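Local coordinates for phospholipase A1 (Streptomyces albidoflavus, PDB 4HYQ), which hydrolyses the sn-1 acyl ester bond of glycerophospholipids as a phospholipase A1, and belongs to the GDSL-like lipases of the SGNH hydrolase clan, at residues R144-N149 against H196-G201; D202-S207 against T220-S225; V16-Y21 against R29-A34; N83-A88 against A111-T116. All coordinates share one frame; numbering follows the deposited sequence.

Contact 1 of 4, residues R144-N149 against H196-G201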
loop_
_atom_site.group_PDB
_atom_site.type_symbol
_atom_site.label_atom_id
_atom_site.label_comp_id
_atom_site.label_asym_id
_atom_site.label_seq_id
_atom_site.Cartn_x
_atom_site.Cartn_y
_atom_site.Cartn_z
ATOM N N ARG A 144 2.117 -8.533 4.632
ATOM C CA ARG A 144 1.756 -9.901 4.291
ATOM C C ARG A 144 0.374 -9.915 4.930
ATOM O O ARG A 144 0.174 -9.266 5.954
ATOM C CB ARG A 144 2.652 -10.901 5.008
ATOM C CG ARG A 144 3.917 -11.243 4.279
ATOM C CD ARG A 144 4.702 -12.242 5.114
ATOM N NE ARG A 144 5.760 -12.873 4.347
ATOM C CZ ARG A 144 6.633 -13.738 4.853
ATOM N NH1 ARG A 144 6.572 -14.076 6.135
ATOM N NH2 ARG A 144 7.573 -14.266 4.074
ATOM N N PHE A 145 -0.580 -10.638 4.358
ATOM C CA PHE A 145 -1.925 -10.614 4.921
ATOM C C PHE A 145 -2.179 -11.584 6.066
ATOM O O PHE A 145 -2.968 -11.290 6.966
ATOM C CB PHE A 145 -2.973 -10.887 3.832
ATOM C CG PHE A 145 -3.137 -9.775 2.825
ATOM C CD1 PHE A 145 -2.634 -8.497 3.067
ATOM C CD2 PHE A 145 -3.846 -10.005 1.645
ATOM C CE1 PHE A 145 -2.834 -7.461 2.144
ATOM C CE2 PHE A 145 -4.052 -8.979 0.715
ATOM C CZ PHE A 145 -3.544 -7.699 0.970
ATOM N N TYR A 146 -1.489 -12.719 6.045
ATOM C CA TYR A 146 -1.725 -13.747 7.043
ATOM C C TYR A 146 -0.584 -14.278 7.879
ATOM O O TYR A 146 0.572 -14.281 7.470
ATOM C CB TYR A 146 -2.349 -14.975 6.378
ATOM C CG TYR A 146 -3.719 -14.756 5.811
ATOM C CD1 TYR A 146 -3.898 -14.493 4.455
ATOM C CD2 TYR A 146 -4.838 -14.828 6.629
ATOM C CE1 TYR A 146 -5.171 -14.310 3.928
ATOM C CE2 TYR A 146 -6.115 -14.644 6.113
ATOM C CZ TYR A 146 -6.271 -14.389 4.770
ATOM O OH TYR A 146 -7.540 -14.233 4.270
ATOM N N LYS A 147 -0.965 -14.757 9.058
ATOM C CA LYS A 147 -0.053 -15.423 9.966
ATOM C C LYS A 147 -0.516 -16.859 9.749
ATOM O O LYS A 147 -1.714 -17.145 9.821
ATOM C CB LYS A 147 -0.306 -15.021 11.416
ATOM C CG LYS A 147 0.704 -15.612 12.387
ATOM C CD LYS A 147 2.104 -15.084 12.085
ATOM C CE LYS A 147 3.161 -15.751 12.953
ATOM N NZ LYS A 147 4.531 -15.279 12.596
ATOM N N LEU A 148 0.406 -17.755 9.431
ATOM C CA LEU A 148 0.035 -19.143 9.208
ATOM C C LEU A 148 0.068 -19.827 10.567
ATOM O O LEU A 148 1.130 -19.968 11.174
ATOM C CB LEU A 148 1.026 -19.797 8.252
ATOM C CG LEU A 148 1.304 -18.965 6.995
ATOM C CD1 LEU A 148 2.430 -19.604 6.195
ATOM C CD2 LEU A 148 0.037 -18.845 6.158
ATOM N N ASN A 149 -1.100 -20.234 11.049
ATOM C CA ASN A 149 -1.198 -20.883 12.351
ATOM C C ASN A 149 -2.233 -22.000 12.333
ATOM O O ASN A 149 -2.777 -22.338 11.281
ATOM C CB ASN A 149 -1.574 -19.853 13.416
ATOM C CG ASN A 149 -2.974 -19.308 13.224
ATOM O OD1 ASN A 149 -3.680 -19.686 12.286
ATOM N ND2 ASN A 149 -3.387 -18.418 14.114
ATOM N N HIS A 196 1.331 -9.117 13.372
ATOM C CA HIS A 196 0.120 -8.299 13.360
ATOM C C HIS A 196 -0.726 -8.552 12.111
ATOM O O HIS A 196 -1.498 -7.695 11.696
ATOM C CB HIS A 196 0.490 -6.811 13.423
ATOM C CG HIS A 196 1.182 -6.417 14.689
ATOM N ND1 HIS A 196 0.541 -6.394 15.914
ATOM C CD2 HIS A 196 2.459 -6.041 14.927
ATOM C CE1 HIS A 196 1.396 -6.020 16.847
ATOM N NE2 HIS A 196 2.569 -5.800 16.276
ATOM N N GLU A 197 -0.555 -9.725 11.510
ATOM C CA GLU A 197 -1.315 -10.106 10.331
ATOM C C GLU A 197 -2.647 -10.716 10.771
ATOM O O GLU A 197 -2.915 -10.845 11.963
ATOM C CB GLU A 197 -0.530 -11.132 9.508
ATOM C CG GLU A 197 0.837 -10.661 9.072
ATOM C CD GLU A 197 1.944 -11.116 10.008
ATOM O OE1 GLU A 197 1.675 -11.332 11.211
ATOM O OE2 GLU A 197 3.090 -11.245 9.534
ATOM N N ILE A 198 -3.493 -11.067 9.809
ATOM C CA ILE A 198 -4.775 -11.695 10.135
ATOM C C ILE A 198 -4.429 -13.074 10.693
ATOM O O ILE A 198 -3.555 -13.757 10.162
ATOM C CB ILE A 198 -5.650 -11.841 8.877
ATOM C CG1 ILE A 198 -6.008 -10.457 8.353
ATOM C CG2 ILE A 198 -6.923 -12.651 9.191
ATOM C CD1 ILE A 198 -6.499 -10.456 6.916
ATOM N N CYS A 199 -5.109 -13.455 11.769
ATOM C CA CYS A 199 -4.901 -14.732 12.453
ATOM C C CYS A 199 -3.729 -14.673 13.424
ATOM O O CYS A 199 -3.396 -15.675 14.056
ATOM C CB CYS A 199 -4.669 -15.871 11.453
ATOM S SG CYS A 199 -6.034 -16.160 10.278
ATOM N N SER A 200 -3.106 -13.505 13.551
ATOM C CA SER A 200 -1.962 -13.353 14.449
ATOM C C SER A 200 -2.345 -13.258 15.921
ATOM O O SER A 200 -1.517 -13.539 16.799
ATOM C CB SER A 200 -1.148 -12.103 14.089
ATOM O OG SER A 200 -1.880 -10.916 14.366
ATOM N N GLY A 201 -3.579 -12.852 16.198
ATOM C CA GLY A 201 -4.008 -12.699 17.575
ATOM C C GLY A 201 -3.854 -11.255 18.027
ATOM O O GLY A 201 -4.277 -10.885 19.120
HETATM O O HOH W 1 3.638 -8.648 7.306
#
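The carbonyl O of Glu197, a residue whose CB rests on the Phe145-Tyr146 backbone, is gripped twice by Ser200: Ser200 OG donates to Glu197 O at 2.6 Å, in the carbonyl plane on a lone pair, and Ser200 N adds a backbone bond. This closes a type II beta turn, which meets residues 144-149 through a single beta bridge of parallel pattern at Tyr146 and Ile198. Ile198 N donates to Phe145 O (2.9 Å), and Lys147 N to Ile198 O (3.0 Å). The bridge joins the loop after strand 136-140 to the loop between helix 189-192 and helix 221-235.

Tyr146 keeps CG anti to its own carbonyl carbon (chi1 -65°), which lays the ring beside the second segment. There Tyr146 CE2 touches Ile198 CG2 at 3.8 Å, while the hydroxyl bonds to Tyr217. Cut back to alanine, this position would probably leave a gap beside Ile198 and the Cys199 sulfur, and Tyr217 without its hydroxyl partner.

The Glu197 chain bends at chi2 and carries its carboxylate alongside Lys147: OE1 accepts from Gly195 N, and Lys147 CD passes Glu197 OE1 at 3.9 Å without a salt bridge. Cys199 SG, in a disulfide with Cys152, meets the Tyr146 ring at its edge, 4.1 Å from Tyr146 CD2.

Contact 2 of 4, residues D202-S207 against T220-S225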
loop_
_atom_site.group_PDB
_atom_site.type_symbol
_atom_site.label_atom_id
_atom_site.label_comp_id
_atom_site.label_asym_id
_atom_site.label_seq_id
_atom_site.Cartn_x
_atom_site.Cartn_y
_atom_site.Cartn_z
ATOM N N ASP A 202 -3.229 -10.437 17.184
ATOM C CA ASP A 202 -3.029 -9.016 17.467
ATOM C C ASP A 202 -2.945 -8.327 16.107
ATOM O O ASP A 202 -2.015 -7.565 15.818
ATOM C CB ASP A 202 -1.733 -8.795 18.249
ATOM C CG ASP A 202 -1.584 -7.366 18.738
ATOM O OD1 ASP A 202 -2.618 -6.700 18.975
ATOM O OD2 ASP A 202 -0.434 -6.910 18.896
ATOM N N SER A 203 -3.945 -8.606 15.282
ATOM C CA SER A 203 -3.994 -8.085 13.924
ATOM C C SER A 203 -4.132 -6.578 13.780
ATOM O O SER A 203 -4.864 -5.930 14.526
ATOM C CB SER A 203 -5.126 -8.775 13.167
ATOM O OG SER A 203 -5.164 -8.357 11.815
ATOM N N TRP A 204 -3.393 -6.037 12.809
ATOM C CA TRP A 204 -3.443 -4.623 12.467
ATOM C C TRP A 204 -4.120 -4.546 11.095
ATOM O O TRP A 204 -4.044 -3.520 10.411
ATOM C CB TRP A 204 -2.040 -4.030 12.346
ATOM C CG TRP A 204 -1.387 -3.676 13.640
ATOM C CD1 TRP A 204 -1.966 -3.639 14.878
ATOM C CD2 TRP A 204 -0.024 -3.270 13.821
ATOM N NE1 TRP A 204 -1.044 -3.232 15.818
ATOM C CE2 TRP A 204 0.152 -3.001 15.195
ATOM C CE3 TRP A 204 1.062 -3.105 12.953
ATOM C CZ2 TRP A 204 1.375 -2.576 15.721
ATOM C CZ3 TRP A 204 2.280 -2.682 13.480
ATOM C CH2 TRP A 204 2.421 -2.424 14.852
ATOM N N LEU A 205 -4.758 -5.642 10.689
ATOM C CA LEU A 205 -5.449 -5.685 9.402
ATOM C C LEU A 205 -6.893 -6.137 9.553
ATOM O O LEU A 205 -7.208 -6.956 10.420
ATOM C CB LEU A 205 -4.753 -6.664 8.445
ATOM C CG LEU A 205 -3.318 -6.355 8.033
ATOM C CD1 LEU A 205 -2.754 -7.550 7.268
ATOM C CD2 LEU A 205 -3.295 -5.098 7.163
ATOM N N HIS A 206 -7.763 -5.616 8.694
ATOM C CA HIS A 206 -9.162 -6.021 8.718
ATOM C C HIS A 206 -9.285 -7.354 8.007
ATOM O O HIS A 206 -8.615 -7.591 7.009
ATOM C CB HIS A 206 -10.041 -5.024 7.975
ATOM C CG HIS A 206 -10.203 -3.717 8.679
ATOM N ND1 HIS A 206 -11.091 -3.535 9.718
ATOM C CD2 HIS A 206 -9.582 -2.529 8.501
ATOM C CE1 HIS A 206 -11.013 -2.286 10.147
ATOM N NE2 HIS A 206 -10.105 -1.656 9.425
ATOM N N SER A 207 -10.151 -8.216 8.526
ATOM C CA SER A 207 -10.397 -9.508 7.895
ATOM C C SER A 207 -11.427 -9.239 6.798
ATOM O O SER A 207 -11.862 -8.098 6.617
ATOM C CB SER A 207 -10.980 -10.481 8.917
ATOM O OG SER A 207 -12.121 -9.906 9.535
ATOM N N THR A 220 -5.763 -1.237 10.020
ATOM C CA THR A 220 -6.711 -0.618 10.936
ATOM C C THR A 220 -6.049 0.696 11.318
ATOM O O THR A 220 -4.932 0.984 10.870
ATOM C CB THR A 220 -6.857 -1.442 12.214
ATOM O OG1 THR A 220 -5.555 -1.642 12.791
ATOM C CG2 THR A 220 -7.473 -2.784 11.908
ATOM N N ALA A 221 -6.715 1.492 12.150
ATOM C CA ALA A 221 -6.115 2.750 12.592
ATOM C C ALA A 221 -4.808 2.440 13.334
ATOM O O ALA A 221 -3.830 3.183 13.233
ATOM C CB ALA A 221 -7.082 3.504 13.508
ATOM N N ALA A 222 -4.790 1.333 14.071
ATOM C CA ALA A 222 -3.582 0.942 14.805
ATOM C C ALA A 222 -2.473 0.574 13.826
ATOM O O ALA A 222 -1.301 0.857 14.075
ATOM C CB ALA A 222 -3.873 -0.238 15.734
ATOM N N GLY A 223 -2.845 -0.059 12.717
ATOM C CA GLY A 223 -1.863 -0.441 11.716
ATOM C C GLY A 223 -1.241 0.790 11.080
ATOM O O GLY A 223 -0.051 0.801 10.759
ATOM N N GLN A 224 -2.048 1.826 10.874
ATOM C CA GLN A 224 -1.534 3.059 10.283
ATOM C C GLN A 224 -0.601 3.806 11.224
ATOM O O GLN A 224 0.449 4.279 10.809
ATOM C CB GLN A 224 -2.670 4.010 9.892
ATOM C CG GLN A 224 -3.419 3.621 8.641
ATOM C CD GLN A 224 -2.598 3.803 7.375
ATOM O OE1 GLN A 224 -1.659 4.604 7.333
ATOM N NE2 GLN A 224 -2.970 3.080 6.328
ATOM N N SER A 225 -0.978 3.916 12.493
ATOM C CA SER A 225 -0.153 4.662 13.438
ATOM C C SER A 225 1.009 3.873 14.034
ATOM O O SER A 225 2.047 4.457 14.389
ATOM C CB SER A 225 -1.022 5.213 14.573
ATOM O OG SER A 225 -1.544 4.155 15.353
HETATM O O HOH W 2 -5.734 -3.120 15.004
#
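Trp204 lies against the first turn of helix 221-235, starting with its CB, which is 3.6 Å from Gly223 CA. A chi1 of -80° sets the indole beside the Trp204 backbone N, and from there it runs out over the helix backbone. CG and CD2 stay close to Gly223 CA, and CE3 still reaches it at the benzene side. On the pyrrole side CD1 comes to 4.0 Å from Ala222 CB, and NE1 follows it along the same methyl. One face of the indole looks onto polar backbone, with Ala222 O above its centre and Gly223 N nearer the rim. Beyond the contact, the ring stacks on His196 and meets Phe193 edge-to-face.

Thr220 is the N-cap of this helix, just after the Asp-x-x-His motif (Asp215 to His218), which in many SGNH relatives carries the catalytic aspartate and histidine. Its OG1, held between the backbone N and the carbonyl carbon (chi1 54°), accepts from Gly223 N at 3.1 Å. A water joins the same OG1 to Ser203 O. Thr220 N donates to Trp204 O at 2.9 Å. A CB on Gly223 would press too close to Trp204 O, so the fit suits a residue without a side chain.

The methyl branch of Thr220 turns to His206. CG2 sits over the imidazole face as a CH-pi contact, 3.9 Å from the ring centroid, and the His206 NE2 beneath it is hydrogen-bonded to Gly17 O.

Contact 3 of 4, residues V16-Y21 against R29-A34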
loop_
_atom_site.group_PDB
_atom_site.type_symbol
_atom_site.label_atom_id
_atom_site.label_comp_id
_atom_site.label_asym_id
_atom_site.label_seq_id
_atom_site.Cartn_x
_atom_site.Cartn_y
_atom_site.Cartn_z
ATOM N N VAL A 16 -7.728 3.681 3.738
ATOM C CA VAL A 16 -8.902 2.799 3.780
ATOM C C VAL A 16 -8.635 1.780 4.891
ATOM O O VAL A 16 -7.560 1.166 4.921
ATOM C CB VAL A 16 -9.110 2.064 2.432
ATOM C CG1 VAL A 16 -10.191 0.976 2.581
ATOM C CG2 VAL A 16 -9.547 3.069 1.359
ATOM N N GLY A 17 -9.597 1.630 5.812
ATOM C CA GLY A 17 -9.445 0.720 6.937
ATOM C C GLY A 17 -9.237 1.449 8.259
ATOM O O GLY A 17 -9.486 0.890 9.343
ATOM N N ALA A 18 -8.813 2.706 8.192
ATOM C CA ALA A 18 -8.552 3.460 9.411
ATOM C C ALA A 18 -9.741 4.292 9.904
ATOM O O ALA A 18 -9.700 4.828 11.012
ATOM C CB ALA A 18 -7.317 4.356 9.209
ATOM N N GLY A 19 -10.794 4.396 9.091
ATOM C CA GLY A 19 -11.964 5.177 9.491
ATOM C C GLY A 19 -11.811 6.695 9.386
ATOM O O GLY A 19 -10.751 7.200 9.034
ATOM N N SER A 20 -12.885 7.420 9.697
ATOM C CA SER A 20 -12.898 8.890 9.652
ATOM C C SER A 20 -12.513 9.468 8.293
ATOM O O SER A 20 -11.739 10.432 8.216
ATOM C CB SER A 20 -11.971 9.479 10.729
ATOM O OG SER A 20 -12.408 9.156 12.044
ATOM N N TYR A 21 -13.059 8.904 7.224
ATOM C CA TYR A 21 -12.730 9.388 5.886
ATOM C C TYR A 21 -13.205 10.814 5.673
ATOM O O TYR A 21 -14.268 11.202 6.161
ATOM C CB TYR A 21 -13.338 8.466 4.825
ATOM C CG TYR A 21 -12.932 7.035 5.057
ATOM C CD1 TYR A 21 -13.874 6.066 5.388
ATOM C CD2 TYR A 21 -11.583 6.689 5.120
ATOM C CE1 TYR A 21 -13.488 4.783 5.797
ATOM C CE2 TYR A 21 -11.187 5.420 5.525
ATOM C CZ TYR A 21 -12.136 4.479 5.869
ATOM O OH TYR A 21 -11.728 3.261 6.349
ATOM N N ARG A 29 -11.368 8.102 -0.400
ATOM C CA ARG A 29 -11.281 7.797 1.016
ATOM C C ARG A 29 -9.939 8.061 1.706
ATOM O O ARG A 29 -9.258 7.142 2.187
ATOM C CB ARG A 29 -11.742 6.349 1.277
ATOM C CG ARG A 29 -13.272 6.172 1.139
ATOM C CD ARG A 29 -13.756 4.863 1.801
ATOM N NE ARG A 29 -15.215 4.788 1.848
ATOM C CZ ARG A 29 -15.996 4.519 0.803
ATOM N NH1 ARG A 29 -15.474 4.278 -0.394
ATOM N NH2 ARG A 29 -17.319 4.533 0.945
ATOM N N ARG A 30 -9.565 9.335 1.743
ATOM C CA ARG A 30 -8.378 9.758 2.471
ATOM C C ARG A 30 -8.891 10.084 3.868
ATOM O O ARG A 30 -10.037 10.515 4.019
ATOM C CB ARG A 30 -7.762 11.013 1.848
ATOM C CG ARG A 30 -7.052 10.728 0.543
ATOM C CD ARG A 30 -6.390 11.993 0.011
ATOM N NE ARG A 30 -7.353 12.969 -0.485
ATOM C CZ ARG A 30 -7.829 12.985 -1.727
ATOM N NH1 ARG A 30 -7.438 12.074 -2.626
ATOM N NH2 ARG A 30 -8.689 13.926 -2.076
ATOM N N THR A 31 -8.050 9.877 4.879
ATOM C CA THR A 31 -8.421 10.146 6.263
ATOM C C THR A 31 -7.245 10.698 7.054
ATOM O O THR A 31 -6.082 10.406 6.739
ATOM C CB THR A 31 -8.945 8.859 6.981
ATOM O OG1 THR A 31 -8.822 9.023 8.405
ATOM C CG2 THR A 31 -8.146 7.621 6.559
ATOM N N PRO A 32 -7.526 11.533 8.071
ATOM C CA PRO A 32 -6.461 12.107 8.900
ATOM C C PRO A 32 -5.792 11.049 9.763
ATOM O O PRO A 32 -4.780 11.320 10.420
ATOM C CB PRO A 32 -7.192 13.166 9.728
ATOM C CG PRO A 32 -8.580 12.612 9.837
ATOM C CD PRO A 32 -8.837 12.106 8.438
ATOM N N LYS A 33 -6.349 9.837 9.754
ATOM C CA LYS A 33 -5.788 8.733 10.506
ATOM C C LYS A 33 -4.770 7.942 9.681
ATOM O O LYS A 33 -4.137 7.021 10.195
ATOM C CB LYS A 33 -6.909 7.802 11.009
ATOM C CG LYS A 33 -7.870 8.520 11.962
ATOM C CD LYS A 33 -8.736 7.539 12.737
ATOM C CE LYS A 33 -9.358 8.215 13.936
ATOM N NZ LYS A 33 -9.982 7.195 14.834
ATOM N N ALA A 34 -4.614 8.311 8.410
ATOM C CA ALA A 34 -3.660 7.644 7.516
ATOM C C ALA A 34 -2.251 8.159 7.843
ATOM O O ALA A 34 -2.101 9.305 8.264
ATOM C CB ALA A 34 -3.992 7.959 6.065
HETATM O O HOH W 3 -10.820 4.653 13.403
HETATM O O HOH W 4 -12.556 6.535 12.836
#
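The loop between helix 11-14 and helix 35-43 folds back on itself, bringing residues 16-21 against an ST turn at Thr31 that overlaps a type I beta turn from Thr31 to Ala34. It follows the Gly-Asp-Ser motif of the GDSL family, and Val16 packs on Ser11 of that motif.

Thr31 OG1 works in two directions. It donates to Gly19 O at 2.7 Å, and accepts from Lys33 N at 2.9 Å to make the ST turn. Its position anti to the backbone N (chi1 159°) aims it at residues 16-21, while the methyl CG2 reaches Tyr21 CD2 at 3.8 Å.

Tyr21 curls back under its own loop. The carbonyl carbon of Gly19 lies over the centre of one ring face, and Arg29 CD lies over the opposite face, 4.0 Å from the centroid, in a CH-pi contact. The guanidinium plane stands almost perpendicular to the ring and turns an edge to CD1, so it does not stack. At the far end Tyr21 OH accepts both Gly17 N (2.7 Å) and Gly19 N (3.1 Å), bracing the 16-21 loop from within.

Lys33 lies extended past Ala18. Its CB touches Ala18 CB, its CD approaches Ala18 O at 3.4 Å, and its ammonium reaches the same carbonyl through a water.

Across this contact the one direct hydrogen bond is thus made by a neutral hydroxyl, Thr31 OG1, while the basic Arg29 and Lys33 take part through their methylenes and, for Lys33, through water.

Contact 4 of 4, residues N83-A88 against A111-T116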
loop_
_atom_site.group_PDB
_atom_site.type_symbol
_atom_site.label_atom_id
_atom_site.label_comp_id
_atom_site.label_asym_id
_atom_site.label_seq_id
_atom_site.Cartn_x
_atom_site.Cartn_y
_atom_site.Cartn_z
ATOM N N ASN A 83 -2.978 -2.812 -7.104
ATOM C CA ASN A 83 -4.156 -2.858 -7.968
ATOM C C ASN A 83 -3.824 -3.109 -9.437
ATOM O O ASN A 83 -4.649 -3.656 -10.177
ATOM C CB ASN A 83 -4.993 -1.583 -7.817
ATOM C CG ASN A 83 -5.601 -1.454 -6.425
ATOM O OD1 ASN A 83 -6.256 -2.380 -5.930
ATOM N ND2 ASN A 83 -5.394 -0.310 -5.794
ATOM N N ASP A 84 -2.632 -2.719 -9.880
ATOM C CA ASP A 84 -2.272 -3.009 -11.272
ATOM C C ASP A 84 -2.253 -4.521 -11.439
ATOM O O ASP A 84 -2.670 -5.048 -12.465
ATOM C CB ASP A 84 -0.874 -2.484 -11.612
ATOM C CG ASP A 84 -0.840 -0.978 -11.806
ATOM O OD1 ASP A 84 -0.651 -0.525 -12.957
ATOM O OD2 ASP A 84 -0.998 -0.252 -10.813
ATOM N N ALA A 85 -1.762 -5.212 -10.416
ATOM C CA ALA A 85 -1.652 -6.665 -10.460
ATOM C C ALA A 85 -2.956 -7.375 -10.129
ATOM O O ALA A 85 -2.987 -8.607 -10.049
ATOM C CB ALA A 85 -0.548 -7.132 -9.517
ATOM N N GLY A 86 -4.017 -6.592 -9.934
ATOM C CA GLY A 86 -5.341 -7.138 -9.645
ATOM C C GLY A 86 -5.532 -7.866 -8.331
ATOM O O GLY A 86 -6.339 -8.794 -8.241
ATOM N N PHE A 87 -4.843 -7.447 -7.283
ATOM C CA PHE A 87 -5.002 -8.178 -6.040
ATOM C C PHE A 87 -6.385 -8.121 -5.402
ATOM O O PHE A 87 -6.757 -9.039 -4.672
ATOM C CB PHE A 87 -3.867 -7.825 -5.073
ATOM C CG PHE A 87 -2.591 -8.559 -5.404
ATOM C CD1 PHE A 87 -1.430 -7.879 -5.742
ATOM C CD2 PHE A 87 -2.591 -9.952 -5.473
ATOM C CE1 PHE A 87 -0.288 -8.577 -6.155
ATOM C CE2 PHE A 87 -1.460 -10.653 -5.883
ATOM C CZ PHE A 87 -0.305 -9.958 -6.225
ATOM N N ALA A 88 -7.164 -7.086 -5.693
ATOM C CA ALA A 88 -8.522 -7.030 -5.157
ATOM C C ALA A 88 -9.340 -8.153 -5.820
ATOM O O ALA A 88 -10.127 -8.828 -5.159
ATOM C CB ALA A 88 -9.156 -5.680 -5.438
ATOM N N ALA A 111 2.555 -13.700 -12.146
ATOM C CA ALA A 111 3.210 -13.607 -13.451
ATOM C C ALA A 111 3.232 -12.161 -13.928
ATOM O O ALA A 111 4.201 -11.725 -14.544
ATOM C CB ALA A 111 2.496 -14.489 -14.479
ATOM N N PHE A 112 2.161 -11.425 -13.644
ATOM C CA PHE A 112 2.055 -10.017 -14.031
ATOM C C PHE A 112 3.056 -9.202 -13.219
ATOM O O PHE A 112 3.703 -8.292 -13.740
ATOM C CB PHE A 112 0.636 -9.503 -13.757
ATOM C CG PHE A 112 0.469 -8.021 -13.970
ATOM C CD1 PHE A 112 -0.006 -7.527 -15.179
ATOM C CD2 PHE A 112 0.786 -7.119 -12.953
ATOM C CE1 PHE A 112 -0.159 -6.150 -15.378
ATOM C CE2 PHE A 112 0.640 -5.746 -13.141
ATOM C CZ PHE A 112 0.159 -5.259 -14.359
ATOM N N VAL A 113 3.172 -9.533 -11.939
ATOM C CA VAL A 113 4.084 -8.834 -11.043
ATOM C C VAL A 113 5.527 -8.941 -11.519
ATOM O O VAL A 113 6.271 -7.967 -11.458
ATOM C CB VAL A 113 3.980 -9.383 -9.600
ATOM C CG1 VAL A 113 5.175 -8.919 -8.760
ATOM C CG2 VAL A 113 2.673 -8.909 -8.958
ATOM N N GLU A 114 5.916 -10.116 -12.004
ATOM C CA GLU A 114 7.286 -10.320 -12.477
ATOM C C GLU A 114 7.575 -9.726 -13.845
ATOM O O GLU A 114 8.638 -9.145 -14.066
ATOM C CB GLU A 114 7.611 -11.814 -12.574
ATOM C CG GLU A 114 7.555 -12.585 -11.280
ATOM C CD GLU A 114 7.710 -14.079 -11.513
ATOM O OE1 GLU A 114 8.751 -14.488 -12.076
ATOM O OE2 GLU A 114 6.789 -14.839 -11.142
ATOM N N SER A 115 6.625 -9.863 -14.761
ATOM C CA SER A 115 6.832 -9.430 -16.136
ATOM C C SER A 115 6.343 -8.068 -16.583
ATOM O O SER A 115 6.910 -7.480 -17.503
ATOM C CB SER A 115 6.214 -10.461 -17.075
ATOM O OG SER A 115 4.795 -10.349 -17.053
ATOM N N THR A 116 5.294 -7.562 -15.954
ATOM C CA THR A 116 4.728 -6.302 -16.387
ATOM C C THR A 116 4.813 -5.151 -15.400
ATOM O O THR A 116 5.023 -3.997 -15.788
ATOM C CB THR A 116 3.260 -6.514 -16.770
ATOM O OG1 THR A 116 3.175 -7.591 -17.711
ATOM C CG2 THR A 116 2.678 -5.262 -17.389
#
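Apolar contacts carry most of the meeting between Ala85 and the helix end at Phe112 and Val113. Ala85 CB fits between these two side chains, 3.7 Å from Phe112 CD2 and equally close to Val113 CG2. The same valine methyl touches Phe87 CE1 at 4.1 Å, the two side chains crossing at about a right angle.

A second kind of contact sets backbone against ring. Phe112 projects its ring toward the type I beta turn of Asn83 to Gly86, with CG anti to the backbone N (chi1 173°), and Asp84 O sits over one face, 3.4 Å from Phe112 CZ. The other face is covered by Thr116 CB, one helical turn on, so the ring is held between the two segments. A serine in its place would probably leave a gap beside Ala85 and strip both the Asp84 carbonyl and Thr116 of the surface they lie on.

Polar bonding stays outside the interface: no hydrogen bond crosses it, and Asp84 OD1 is taken by Thr58 and, as a salt bridge, by Arg120.

The turn starts at the Asn-Asp of the Gly-x-Asn-Asp block of SGNH hydrolases, between strand 73-79 and helix 87-96. It packs on the C-terminal end of helix 99-115, while Leu117 and Arg120 of helix 117-131 adjoin Phe112, and helix 158-181 meets Phe87 through Ala167 and Leu171 and Val113 through Val174.

Overall arrangement
Along the chain contact 3 closes first, then contact 4, contact 1 and contact 2. Contacts 1, 2 and 3 form a connected series: the centres of contacts 1 and 2 are about 11 Å apart and those of contacts 2 and 3 about 12 Å, with direct touches at each step. Gln224 of helix 221-235 also packs on Lys33 and Ala34 before helix 35-43. Contact 4 lies across the chain's centre from contacts 2 and 3, about 25 Å from contact 3 between centres. Helix 158-181 borders both contacts 1 and 4. Contacts 2, 3 and 4 adjoin the Asp-x-x-His, Gly-Asp-Ser and Gly-x-Asn-Asp sequences, which in relatives line the active site; contact 1 joins two outlying loops.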